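Local atomic coordinates of enterochelin esterase (PDB entry 3MGA), a protein that probably hydrolyses the ester bonds of the siderophore ferric enterobactin, which would let the bacterium release the iron it carries. Residues A242-T245 with Q246-S249; W178-E181 with R182-N185; L367-S370 with Q371-I374; L223-L226 with T227-L231. All blocks are in the same frame, centred on the assembly; numbering follows the deposited sequence.

Contact 1: residues A242-T245 with Q246-S249; sequences AIDT and QHRS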
ATOM      1  N   ALA A 242       4.650  -6.141 -12.095  1.00 36.03           N
ATOM      2  CA  ALA A 242       4.158  -7.454 -11.674  1.00 38.04           C
ATOM      3  C   ALA A 242       3.344  -8.100 -12.801  1.00 39.91           C
ATOM      4  O   ALA A 242       2.959  -9.270 -12.702  1.00 41.44           O
ATOM      5  CB  ALA A 242       3.301  -7.334 -10.407  1.00 38.24           C
ATOM      6  N   ILE A 243       3.065  -7.313 -13.845  1.00 39.94           N
ATOM      7  CA  ILE A 243       2.324  -7.744 -15.039  1.00 42.26           C
ATOM      8  C   ILE A 243       0.815  -7.783 -14.827  1.00 42.52           C
ATOM      9  O   ILE A 243       0.080  -6.971 -15.380  1.00 44.14           O
ATOM     10  CB  ILE A 243       2.801  -9.127 -15.588  1.00 43.66           C
ATOM     11  CG1 ILE A 243       4.302  -9.113 -15.871  1.00 42.88           C
ATOM     12  CG2 ILE A 243       2.034  -9.483 -16.848  1.00 45.38           C
ATOM     13  CD1 ILE A 243       4.813 -10.400 -16.482  1.00 42.09           C
ATOM     14  N   ASP A 244       0.355  -8.737 -14.036  1.00 43.13           N
ATOM     15  CA  ASP A 244      -1.071  -8.887 -13.774  1.00 44.74           C
ATOM     16  C   ASP A 244      -1.258  -9.771 -12.550  1.00 44.18           C
ATOM     17  O   ASP A 244      -0.286 -10.288 -12.011  1.00 44.58           O
ATOM     18  CB  ASP A 244      -1.793  -9.456 -15.009  1.00 46.00           C
ATOM     19  CG  ASP A 244      -1.192 -10.768 -15.493  1.00 48.58           C
ATOM     20  OD1 ASP A 244      -0.417 -11.385 -14.731  1.00 51.40           O
ATOM     21  OD2 ASP A 244      -1.500 -11.188 -16.631  1.00 49.07           O
ATOM     22  N   THR A 245      -2.501  -9.932 -12.115  1.00 44.72           N
ATOM     23  CA  THR A 245      -2.819 -10.734 -10.929  1.00 44.74           C
ATOM     24  C   THR A 245      -2.384 -12.197 -11.044  1.00 45.18           C
ATOM     25  O   THR A 245      -1.844 -12.765 -10.095  1.00 44.20           O
ATOM     26  CB  THR A 245      -4.323 -10.643 -10.606  1.00 45.85           C
ATOM     27  OG1 THR A 245      -4.650  -9.277 -10.328  1.00 46.37           O
ATOM     28  CG2 THR A 245      -4.685 -11.496  -9.396  1.00 46.62           C
ATOM     29  N   GLN A 246      -2.611 -12.797 -12.203  1.00 46.31           N
ATOM     30  CA  GLN A 246      -2.226 -14.182 -12.424  1.00 48.66           C
ATOM     31  C   GLN A 246      -0.718 -14.358 -12.192  1.00 46.58           C
ATOM     32  O   GLN A 246      -0.301 -15.220 -11.434  1.00 46.91           O
ATOM     33  CB  GLN A 246      -2.628 -14.625 -13.845  1.00 51.06           C
ATOM     34  CG  GLN A 246      -2.340 -16.100 -14.190  1.00 57.87           C
ATOM     35  CD  GLN A 246      -2.797 -16.481 -15.615  1.00 66.67           C
ATOM     36  OE1 GLN A 246      -3.315 -15.643 -16.364  1.00 68.86           O
ATOM     37  NE2 GLN A 246      -2.601 -17.749 -15.987  1.00 69.42           N
ATOM     38  N   HIS A 247       0.094 -13.522 -12.824  1.00 45.56           N
ATOM     39  CA  HIS A 247       1.544 -13.630 -12.675  1.00 45.34           C
ATOM     40  C   HIS A 247       2.030 -13.246 -11.290  1.00 43.68           C
ATOM     41  O   HIS A 247       2.851 -13.944 -10.707  1.00 43.69           O
ATOM     42  CB  HIS A 247       2.267 -12.772 -13.715  1.00 44.73           C
ATOM     43  CG  HIS A 247       2.124 -13.280 -15.117  1.00 47.83           C
ATOM     44  ND1 HIS A 247       1.165 -12.810 -15.988  1.00 48.09           N
ATOM     45  CD2 HIS A 247       2.825 -14.214 -15.797  1.00 49.71           C
ATOM     46  CE1 HIS A 247       1.284 -13.434 -17.147  1.00 49.51           C
ATOM     47  NE2 HIS A 247       2.282 -14.292 -17.057  1.00 51.10           N
ATOM     48  N   ARG A 248       1.514 -12.137 -10.773  1.00 41.69           N
ATOM     49  CA  ARG A 248       1.907 -11.636  -9.470  1.00 40.30           C
ATOM     50  C   ARG A 248       1.646 -12.669  -8.366  1.00 40.94           C
ATOM     51  O   ARG A 248       2.498 -12.897  -7.505  1.00 39.88           O
ATOM     52  CB  ARG A 248       1.169 -10.324  -9.178  1.00 40.06           C
ATOM     53  CG  ARG A 248       1.563  -9.655  -7.876  1.00 37.89           C
ATOM     54  CD  ARG A 248       0.829  -8.335  -7.674  1.00 37.67           C
ATOM     55  NE  ARG A 248       1.294  -7.666  -6.461  1.00 36.21           N
ATOM     56  CZ  ARG A 248       0.779  -7.852  -5.251  1.00 35.66           C
ATOM     57  NH1 ARG A 248      -0.238  -8.685  -5.066  1.00 39.92           N
ATOM     58  NH2 ARG A 248       1.291  -7.200  -4.217  1.00 36.55           N
ATOM     59  N   SER A 249       0.471 -13.285  -8.401  0.60 41.87           N
ATOM     60  CA  SER A 249       0.106 -14.290  -7.409  0.60 43.34           C
ATOM     61  C   SER A 249       0.954 -15.561  -7.548  0.60 44.89           C
ATOM     62  O   SER A 249       1.044 -16.351  -6.611  0.60 45.57           O
ATOM     63  CB  SER A 249      -1.385 -14.617  -7.507  0.60 44.40           C
ATOM     64  OG  SER A 249      -2.166 -13.455  -7.271  0.60 42.59           O
TER
HETATM   65  O   HOH W   1      -1.752 -13.726 -18.051  1.00 54.05           O

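Contact 2: residues W178-E181 with R182-N185; sequences WHSE and RLGN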
ATOM      1  N   TRP A 178      12.126  -6.026 -20.075  1.00 40.34           N
ATOM      2  CA  TRP A 178      12.928  -7.150 -19.604  1.00 40.65           C
ATOM      3  C   TRP A 178      12.315  -8.502 -19.985  1.00 41.89           C
ATOM      4  O   TRP A 178      11.289  -8.911 -19.441  1.00 40.93           O
ATOM      5  CB  TRP A 178      13.191  -7.040 -18.089  1.00 39.31           C
ATOM      6  CG  TRP A 178      13.694  -8.303 -17.486  1.00 38.30           C
ATOM      7  CD1 TRP A 178      14.670  -9.116 -17.983  1.00 39.72           C
ATOM      8  CD2 TRP A 178      13.297  -8.872 -16.236  1.00 36.89           C
ATOM      9  NE1 TRP A 178      14.867 -10.188 -17.142  1.00 40.29           N
ATOM     10  CE2 TRP A 178      14.038 -10.058 -16.059  1.00 36.48           C
ATOM     11  CE3 TRP A 178      12.372  -8.506 -15.256  1.00 36.26           C
ATOM     12  CZ2 TRP A 178      13.891 -10.869 -14.943  1.00 36.34           C
ATOM     13  CZ3 TRP A 178      12.221  -9.314 -14.149  1.00 36.76           C
ATOM     14  CH2 TRP A 178      12.980 -10.486 -14.001  1.00 36.92           C
ATOM     15  N   HIS A 179      12.971  -9.173 -20.932  1.00 44.04           N
ATOM     16  CA  HIS A 179      12.564 -10.485 -21.425  1.00 46.65           C
ATOM     17  C   HIS A 179      13.305 -11.547 -20.607  1.00 47.15           C
ATOM     18  O   HIS A 179      14.532 -11.652 -20.676  1.00 47.55           O
ATOM     19  CB  HIS A 179      12.928 -10.636 -22.903  1.00 48.93           C
ATOM     20  CG  HIS A 179      12.464  -9.499 -23.764  1.00 53.23           C
ATOM     21  ND1 HIS A 179      11.176  -9.402 -24.241  1.00 56.91           N
ATOM     22  CD2 HIS A 179      13.127  -8.422 -24.249  1.00 56.22           C
ATOM     23  CE1 HIS A 179      11.061  -8.307 -24.972  1.00 58.14           C
ATOM     24  NE2 HIS A 179      12.231  -7.696 -24.994  1.00 58.03           N
ATOM     25  N   SER A 180      12.556 -12.329 -19.835  1.00 46.24           N
ATOM     26  CA  SER A 180      13.136 -13.350 -18.967  1.00 45.59           C
ATOM     27  C   SER A 180      13.092 -14.751 -19.564  1.00 47.36           C
ATOM     28  O   SER A 180      12.022 -15.239 -19.940  1.00 47.87           O
ATOM     29  CB  SER A 180      12.390 -13.352 -17.642  1.00 44.08           C
ATOM     30  OG  SER A 180      12.862 -14.373 -16.803  1.00 46.48           O
ATOM     31  N   GLU A 181      14.256 -15.393 -19.639  1.00 47.70           N
ATOM     32  CA  GLU A 181      14.366 -16.748 -20.163  1.00 49.79           C
ATOM     33  C   GLU A 181      13.945 -17.710 -19.046  1.00 49.50           C
ATOM     34  O   GLU A 181      13.233 -18.685 -19.282  1.00 49.64           O
ATOM     35  CB  GLU A 181      15.801 -17.035 -20.638  1.00 51.68           C
ATOM     36  CG  GLU A 181      15.945 -18.351 -21.381  1.00 57.81           C
ATOM     37  CD  GLU A 181      17.366 -18.644 -21.863  1.00 63.47           C
ATOM     38  OE1 GLU A 181      18.273 -17.801 -21.674  1.00 65.23           O
ATOM     39  OE2 GLU A 181      17.567 -19.735 -22.437  1.00 65.50           O
ATOM     40  N   ARG A 182      14.402 -17.418 -17.831  1.00 48.08           N
ATOM     41  CA  ARG A 182      14.054 -18.189 -16.629  1.00 48.10           C
ATOM     42  C   ARG A 182      12.529 -18.246 -16.443  1.00 46.36           C
ATOM     43  O   ARG A 182      11.957 -19.316 -16.263  1.00 48.49           O
ATOM     44  CB  ARG A 182      14.718 -17.511 -15.421  1.00 47.79           C
ATOM     45  CG  ARG A 182      14.246 -17.901 -14.012  1.00 48.88           C
ATOM     46  CD  ARG A 182      14.757 -19.190 -13.523  1.00 51.39           C
ATOM     47  NE  ARG A 182      16.215 -19.225 -13.485  1.00 54.39           N
ATOM     48  CZ  ARG A 182      16.917 -20.265 -13.047  1.00 54.22           C
ATOM     49  NH1 ARG A 182      16.296 -21.338 -12.570  1.00 54.16           N
ATOM     50  NH2 ARG A 182      18.242 -20.224 -13.063  1.00 56.28           N
ATOM     51  N   LEU A 183      11.877 -17.089 -16.496  1.00 42.95           N
ATOM     52  CA  LEU A 183      10.425 -17.011 -16.309  1.00 42.12           C
ATOM     53  C   LEU A 183       9.620 -17.306 -17.565  1.00 42.68           C
ATOM     54  O   LEU A 183       8.488 -17.795 -17.480  1.00 42.70           O
ATOM     55  CB  LEU A 183      10.026 -15.638 -15.770  1.00 38.49           C
ATOM     56  CG  LEU A 183      10.582 -15.347 -14.383  1.00 38.67           C
ATOM     57  CD1 LEU A 183      10.331 -13.903 -13.988  1.00 32.72           C
ATOM     58  CD2 LEU A 183       9.982 -16.330 -13.359  1.00 38.12           C
ATOM     59  N   GLY A 184      10.185 -16.977 -18.721  1.00 43.10           N
ATOM     60  CA  GLY A 184       9.514 -17.217 -19.992  1.00 44.06           C
ATOM     61  C   GLY A 184       8.466 -16.172 -20.292  1.00 42.42           C
ATOM     62  O   GLY A 184       7.467 -16.465 -20.931  1.00 41.70           O
ATOM     63  N   ASN A 185       8.690 -14.954 -19.808  1.00 42.26           N
ATOM     64  CA  ASN A 185       7.773 -13.842 -20.047  1.00 42.35           C
ATOM     65  C   ASN A 185       8.525 -12.513 -20.130  1.00 41.96           C
ATOM     66  O   ASN A 185       9.668 -12.418 -19.681  1.00 42.42           O
ATOM     67  CB  ASN A 185       6.674 -13.800 -18.975  1.00 42.33           C
ATOM     68  CG  ASN A 185       7.216 -13.579 -17.568  1.00 40.27           C
ATOM     69  OD1 ASN A 185       8.171 -12.833 -17.358  1.00 41.20           O
ATOM     70  ND2 ASN A 185       6.581 -14.213 -16.594  1.00 40.76           N
TER

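Contact 3: residues L367-S370 with Q371-I374; sequences LNTS and QQSI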
ATOM      1  N   LEU A 367      11.826 -14.083  14.099  1.00 74.70           N
ATOM      2  CA  LEU A 367      13.147 -13.672  13.622  1.00 75.82           C
ATOM      3  C   LEU A 367      13.908 -12.710  14.541  1.00 76.43           C
ATOM      4  O   LEU A 367      15.135 -12.612  14.439  1.00 77.23           O
ATOM      5  CB  LEU A 367      13.050 -13.096  12.201  1.00 73.47           C
ATOM      6  CG  LEU A 367      12.132 -11.906  11.943  1.00 70.59           C
ATOM      7  CD1 LEU A 367      12.544 -10.711  12.774  1.00 71.85           C
ATOM      8  CD2 LEU A 367      12.143 -11.559  10.460  1.00 68.88           C
ATOM      9  N   ASN A 368      13.205 -12.025  15.445  1.00 76.35           N
ATOM     10  CA  ASN A 368      13.863 -11.077  16.349  1.00 77.07           C
ATOM     11  C   ASN A 368      14.941 -11.698  17.242  1.00 80.45           C
ATOM     12  O   ASN A 368      14.672 -12.141  18.362  1.00 82.37           O
ATOM     13  CB  ASN A 368      12.859 -10.336  17.237  1.00 76.54           C
ATOM     14  CG  ASN A 368      13.538  -9.341  18.175  1.00 77.92           C
ATOM     15  OD1 ASN A 368      14.542  -8.719  17.817  1.00 76.79           O
ATOM     16  ND2 ASN A 368      12.987  -9.181  19.374  1.00 79.28           N
ATOM     17  N   THR A 369      16.160 -11.732  16.720  1.00 81.36           N
ATOM     18  CA  THR A 369      17.311 -12.218  17.464  1.00 84.83           C
ATOM     19  C   THR A 369      18.319 -11.070  17.429  1.00 84.11           C
ATOM     20  O   THR A 369      18.017  -9.987  16.921  1.00 81.40           O
ATOM     21  CB  THR A 369      17.899 -13.524  16.876  1.00 87.18           C
ATOM     22  OG1 THR A 369      18.355 -13.301  15.535  1.00 85.85           O
ATOM     23  CG2 THR A 369      16.850 -14.626  16.879  1.00 87.33           C
ATOM     24  N   SER A 370      19.503 -11.296  17.974  1.00 87.27           N
ATOM     25  CA  SER A 370      20.529 -10.266  18.016  1.00 87.26           C
ATOM     26  C   SER A 370      21.298 -10.125  16.698  1.00 86.10           C
ATOM     27  O   SER A 370      21.862  -9.069  16.413  1.00 85.03           O
ATOM     28  CB  SER A 370      21.516 -10.599  19.135  1.00 91.46           C
ATOM     29  OG  SER A 370      20.846 -10.766  20.375  1.00 93.76           O
ATOM     30  N   GLN A 371      21.285 -11.178  15.885  1.00 86.66           N
ATOM     31  CA  GLN A 371      22.057 -11.221  14.636  1.00 86.29           C
ATOM     32  C   GLN A 371      21.509 -10.418  13.453  1.00 82.76           C
ATOM     33  O   GLN A 371      21.946 -10.618  12.319  1.00 82.52           O
ATOM     34  CB  GLN A 371      22.317 -12.686  14.230  1.00 89.33           C
ATOM     35  CG  GLN A 371      23.293 -13.438  15.166  1.00 93.00           C
ATOM     36  CD  GLN A 371      22.815 -13.523  16.618  1.00 94.11           C
ATOM     37  OE1 GLN A 371      21.618 -13.459  16.901  1.00 90.67           O
ATOM     38  NE2 GLN A 371      23.758 -13.682  17.541  1.00 98.81           N
ATOM     39  N   GLN A 372      20.574  -9.506  13.709  1.00 79.94           N
ATOM     40  CA  GLN A 372      20.018  -8.672  12.648  1.00 76.62           C
ATOM     41  C   GLN A 372      19.325  -7.430  13.221  1.00 73.21           C
ATOM     42  O   GLN A 372      18.897  -7.414  14.381  1.00 73.90           O
ATOM     43  CB  GLN A 372      19.046  -9.465  11.760  1.00 76.34           C
ATOM     44  CG  GLN A 372      17.691  -9.785  12.388  1.00 78.10           C
ATOM     45  CD  GLN A 372      17.772 -10.641  13.634  1.00 84.26           C
ATOM     46  OE1 GLN A 372      16.997 -10.449  14.573  1.00 86.63           O
ATOM     47  NE2 GLN A 372      18.714 -11.580  13.662  1.00 89.51           N
ATOM     48  N   SER A 373      19.222  -6.398  12.392  1.00 69.26           N
ATOM     49  CA  SER A 373      18.591  -5.136  12.774  1.00 65.91           C
ATOM     50  C   SER A 373      17.167  -5.105  12.214  1.00 61.66           C
ATOM     51  O   SER A 373      16.986  -5.067  11.007  1.00 59.81           O
ATOM     52  CB  SER A 373      19.406  -3.971  12.217  1.00 65.14           C
ATOM     53  OG  SER A 373      20.765  -4.084  12.606  1.00 67.25           O
ATOM     54  N   ILE A 374      16.171  -5.134  13.099  1.00 60.08           N
ATOM     55  CA  ILE A 374      14.758  -5.139  12.706  1.00 57.05           C
ATOM     56  C   ILE A 374      14.058  -3.872  13.181  1.00 54.56           C
ATOM     57  O   ILE A 374      14.176  -3.501  14.341  1.00 56.40           O
ATOM     58  CB  ILE A 374      13.992  -6.313  13.361  1.00 58.55           C
ATOM     59  CG1 ILE A 374      14.738  -7.637  13.200  1.00 60.79           C
ATOM     60  CG2 ILE A 374      12.579  -6.416  12.777  1.00 57.89           C
ATOM     61  CD1 ILE A 374      14.841  -8.117  11.773  1.00 61.41           C
TER

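Contact 4: residues L223-L226 with T227-L231; sequences LASL and THQRL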
ATOM      1  N   LEU A 223      10.965  10.880  -4.161  1.00 34.11           N
ATOM      2  CA  LEU A 223      12.350  10.412  -4.039  1.00 34.50           C
ATOM      3  C   LEU A 223      13.351  11.533  -4.313  1.00 35.20           C
ATOM      4  O   LEU A 223      14.328  11.694  -3.582  1.00 35.64           O
ATOM      5  CB  LEU A 223      12.607   9.248  -4.989  1.00 33.14           C
ATOM      6  CG  LEU A 223      11.837   7.965  -4.704  1.00 32.22           C
ATOM      7  CD1 LEU A 223      12.061   6.961  -5.830  1.00 29.94           C
ATOM      8  CD2 LEU A 223      12.246   7.387  -3.361  1.00 31.74           C
ATOM      9  N   ALA A 224      13.111  12.296  -5.371  1.00 35.36           N
ATOM     10  CA  ALA A 224      14.000  13.403  -5.727  1.00 37.15           C
ATOM     11  C   ALA A 224      13.988  14.466  -4.629  1.00 38.80           C
ATOM     12  O   ALA A 224      15.025  15.047  -4.305  1.00 41.42           O
ATOM     13  CB  ALA A 224      13.603  14.010  -7.084  1.00 35.98           C
ATOM     14  N   SER A 225      12.817  14.710  -4.049  1.00 38.87           N
ATOM     15  CA  SER A 225      12.693  15.689  -2.975  1.00 40.08           C
ATOM     16  C   SER A 225      13.540  15.282  -1.768  1.00 38.88           C
ATOM     17  O   SER A 225      14.261  16.095  -1.217  1.00 39.85           O
ATOM     18  CB  SER A 225      11.233  15.846  -2.558  1.00 40.41           C
ATOM     19  OG  SER A 225      11.114  16.800  -1.518  1.00 43.74           O
ATOM     20  N   LEU A 226      13.445  14.021  -1.359  1.00 37.74           N
ATOM     21  CA  LEU A 226      14.228  13.524  -0.224  1.00 37.54           C
ATOM     22  C   LEU A 226      15.728  13.538  -0.515  1.00 38.24           C
ATOM     23  O   LEU A 226      16.542  13.796   0.377  1.00 38.68           O
ATOM     24  CB  LEU A 226      13.756  12.141   0.200  1.00 35.78           C
ATOM     25  CG  LEU A 226      12.367  12.177   0.833  1.00 37.72           C
ATOM     26  CD1 LEU A 226      11.874  10.767   1.170  1.00 36.83           C
ATOM     27  CD2 LEU A 226      12.374  13.064   2.071  1.00 38.85           C
ATOM     28  N   THR A 227      16.085  13.284  -1.768  1.00 37.93           N
ATOM     29  CA  THR A 227      17.478  13.321  -2.180  1.00 39.08           C
ATOM     30  C   THR A 227      18.020  14.765  -2.117  1.00 41.17           C
ATOM     31  O   THR A 227      19.133  14.997  -1.615  1.00 41.12           O
ATOM     32  CB  THR A 227      17.652  12.749  -3.584  1.00 38.40           C
ATOM     33  OG1 THR A 227      17.177  11.389  -3.599  1.00 38.90           O
ATOM     34  CG2 THR A 227      19.101  12.789  -3.983  1.00 35.87           C
ATOM     35  N   HIS A 228      17.234  15.716  -2.614  0.50 41.80           N
ATOM     36  CA  HIS A 228      17.615  17.129  -2.594  0.50 44.16           C
ATOM     37  C   HIS A 228      17.818  17.635  -1.159  0.50 45.64           C
ATOM     38  O   HIS A 228      18.688  18.465  -0.909  0.50 47.90           O
ATOM     39  CB  HIS A 228      16.551  17.968  -3.305  0.50 44.29           C
ATOM     40  CG  HIS A 228      16.812  19.443  -3.272  0.50 47.60           C
ATOM     41  ND1 HIS A 228      17.598  20.083  -4.208  0.50 48.85           N
ATOM     42  CD2 HIS A 228      16.375  20.408  -2.427  0.50 49.16           C
ATOM     43  CE1 HIS A 228      17.641  21.375  -3.935  0.50 50.55           C
ATOM     44  NE2 HIS A 228      16.907  21.598  -2.859  0.50 51.17           N
ATOM     45  N   GLN A 229      17.022  17.117  -0.225  1.00 45.01           N
ATOM     46  CA  GLN A 229      17.104  17.518   1.196  1.00 47.06           C
ATOM     47  C   GLN A 229      18.245  16.819   1.940  1.00 47.07           C
ATOM     48  O   GLN A 229      18.497  17.114   3.104  1.00 48.71           O
ATOM     49  CB  GLN A 229      15.788  17.222   1.924  1.00 46.29           C
ATOM     50  CG  GLN A 229      14.565  17.922   1.342  1.00 48.49           C
ATOM     51  CD  GLN A 229      13.285  17.543   2.073  1.00 52.32           C
ATOM     52  OE1 GLN A 229      13.203  17.653   3.303  1.00 57.63           O
ATOM     53  NE2 GLN A 229      12.271  17.116   1.319  1.00 44.33           N
ATOM     54  N   ARG A 230      18.907  15.885   1.256  1.00 46.70           N
ATOM     55  CA  ARG A 230      20.028  15.103   1.783  1.00 47.64           C
ATOM     56  C   ARG A 230      19.546  14.072   2.804  1.00 46.46           C
ATOM     57  O   ARG A 230      20.309  13.623   3.660  1.00 46.93           O
ATOM     58  CB  ARG A 230      21.152  16.010   2.323  1.00 50.59           C
ATOM     59  CG  ARG A 230      21.568  17.075   1.297  1.00 57.44           C
ATOM     60  CD  ARG A 230      22.782  17.922   1.691  1.00 69.07           C
ATOM     61  NE  ARG A 230      24.057  17.211   1.528  1.00 75.99           N
ATOM     62  CZ  ARG A 230      24.690  16.519   2.480  1.00 81.98           C
ATOM     63  NH1 ARG A 230      25.843  15.924   2.192  1.00 84.77           N
ATOM     64  NH2 ARG A 230      24.191  16.416   3.713  1.00 81.89           N
ATOM     65  N   LEU A 231      18.273  13.687   2.680  1.00 44.07           N
ATOM     66  CA  LEU A 231      17.665  12.698   3.563  1.00 41.92           C
ATOM     67  C   LEU A 231      17.706  11.289   2.943  1.00 40.40           C
ATOM     68  O   LEU A 231      17.325  10.313   3.577  1.00 40.85           O
ATOM     69  CB  LEU A 231      16.246  13.119   3.948  1.00 41.10           C
ATOM     70  CG  LEU A 231      16.175  14.372   4.842  1.00 43.03           C
ATOM     71  CD1 LEU A 231      14.736  14.761   5.120  1.00 41.30           C
ATOM     72  CD2 LEU A 231      16.935  14.179   6.175  1.00 38.95           C
TER

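Contact 1: residues A242-T245 with Q246-S249
Asp244 and His247 meet at the N-cap of helix 245-251, and one carboxylate oxygen serves two N-H groups of the same histidine. His247 N reaches Asp244 OD1 at 2.9 Å, the capping bond proper, and His247 ND1 donates to the same OD1. This second separation, 2.5 Å from ND1 to OD1, is very short and its exact length is doubtful. The acid can do both because its CG sits between the backbone N and the carbonyl carbon (chi1 55°), which brings the carboxylate to the edge of the imidazole, the two planes only 15° apart, and within reach of His247 N. The tight side lies here: Ile243 CD1 rests 4.2 Å above one ring face, toward the rim, and Ile243 CG2 lies 3.5 Å from His247 ND1. Further along, Ala242 CB packs on CG and CD of Arg248, whose extended chain carries the guanidinium away to a salt bridge with Asp209. Arg248 also touches Ser289 of a GxSxG sequence, consistent with a nucleophile elbow and placing this helix start beside the probable active site. The outer side is looser and wet, for a water donates to Asp244 OD2 at 2.9 Å and to Gln246 OE1 at 3.0 Å.

Contact 2: residues W178-E181 with R182-N185
Ser180 O is gripped by two successive N-H groups, at 2.8 Å from Gly184 N and more weakly at 3.3 Å from Asn185 N, which is the signature of a G1 beta bulge. The bulge closes the hairpin between strands 174-180 and 185-193. Gly184 N stands above the carbonyl plane of Ser180, 47° out of it, rather than on a lone pair. Glu181, Arg182 and Leu183 follow one another in helical backbone conformation, and Gly184 then breaks the helical run with a positive phi of 79°, a value glycine adopts easily. Beyond it, Ser180 N returns a bond of 2.9 Å to Asn185 O.

The serine side chain secures the inside of the turn. Its OG, turned away from its own backbone N (chi1 177°), faces the backbone of the bend and accepts from Leu183 N at 2.9 Å, while its second partner is Glu265 OE1 of helix 256-273. That acid also takes Arg182 N through its other oxygen, so one glutamate ties the hairpin end to the helix. Arg182 itself bends at chi2 and chi3 and carries its guanidinium out to Gln264. On the buried side Ser180 CB lies 3.6 Å above one face of the Trp178 indole, toward its rim, and Leu183 CD1 approaches the same ring obliquely, 4.3 Å from Trp178 CH2.

Contact 3: residues L367-S370 with Q371-I374
Gln372 reaches back across the bend to Thr369 and takes hold of it at two points, while Ser370 and Gln371, which lie between the two in sequence, form the outer curve. The Gln372 amide uses both its ends. OE1 accepts from Thr369 N at 2.6 Å, in the carbonyl plane and on a lone pair, and NE2 donates to Thr369 OG1, also at 2.6 Å, with the hydroxyl close to the amide plane. This pair, together with a further bond from NE2 to Ala340 O, would hold the amide in this rotation, though both bonds are very short and OE1 also crowds the acceptors Thr369 O and Leu367 O, so its exact placing is doubtful. CG of Gln372 lies between the backbone N and the carbonyl carbon (chi1 73°) and the chain bends again at chi2, which brings the amide to Thr369.

Gln371 also bends at chi2 (60°), which lays its amide back along Ser370, with OE1 3.6 Å from Ser370 CB. This part of the contact is exposed. On the inner side the contact is apolar: buried Leu367 meets Ile374 CD1 through its CD1 at 3.6 Å, and both side chains rest on Ile345 of the adjacent strand. Asn368 is the centre of an inverse gamma turn, the first step away from helix 354-367. The whole is a helix-to-strand connection, in which a glutamine amide bonds back across the turn that leads into edge strand 373-379 of an alpha/beta-hydrolase sheet.

Contact 4: residues L223-L226 with T227-L231
Leu226 O receives Leu231 N at 2.9 Å as helix 220-228 unwinds, and inside that loop Arg230 N bonds back to Thr227 O at 3.0 Å, with Arg230 at a positive phi of 72°. Before this point the helix runs regularly, as in the bond of 2.9 Å from His228 N to Ala224 O.

Two polar side chains bond back along the last turns, each to the residue four places earlier. Thr227 OG1 donates to Leu223 O at 2.9 Å, so this carbonyl has two donors, the hydroxyl and Thr227 N, which reach it from opposite faces of its plane. The hydroxyl can do so because it lies beside its own backbone N and anti to the carbonyl carbon (chi1 -59°). Two residues on, Gln229, extended beyond CG, lays its amide alongside Ser225, where NE2 gives a bond of 3.1 Å to Ser225 OG, which lies nearly in the amide plane. A weak second bond runs from Gln229 NE2 to Ser225 O. The serine hydroxyl is also bonded to Arg165 O, and through it the helix end is tied to the segment leading toward strand 174-180.

The apolar side is made by Leu226, whose CD2 lies 4.2 Å from Leu231 CD1 across the reversal, while Leu226 and Leu223 also touch helix 385-399. A positive-phi residue, two bonds folded back into the last turn and a leucine pair spanning them together make a Schellman motif, here closing a helix of the alpha/beta-hydrolase fold.

In the fold
All four contacts lie in the putative esterase region and fall along the chain in the order contact 2, contact 4, contact 1, contact 3. Contacts 1 and 2 are neighbours: their centres are about 14 Å apart, and Asn185 from the hairpin packs on Ile243 and His247 at the helix start. The other pairs do not touch, with centres about 29 to 35 Å apart. Contacts 2 and 3 mark the two outermost strands of one mixed sheet, 174-180 and 373-379, whereas contact 1 starts helix 245-251 and contact 4 ends helix 220-228. Turns and caps thus end strands and helices at separate places in one alpha/beta-hydrolase-type domain, contact 1 beside the probable nucleophile.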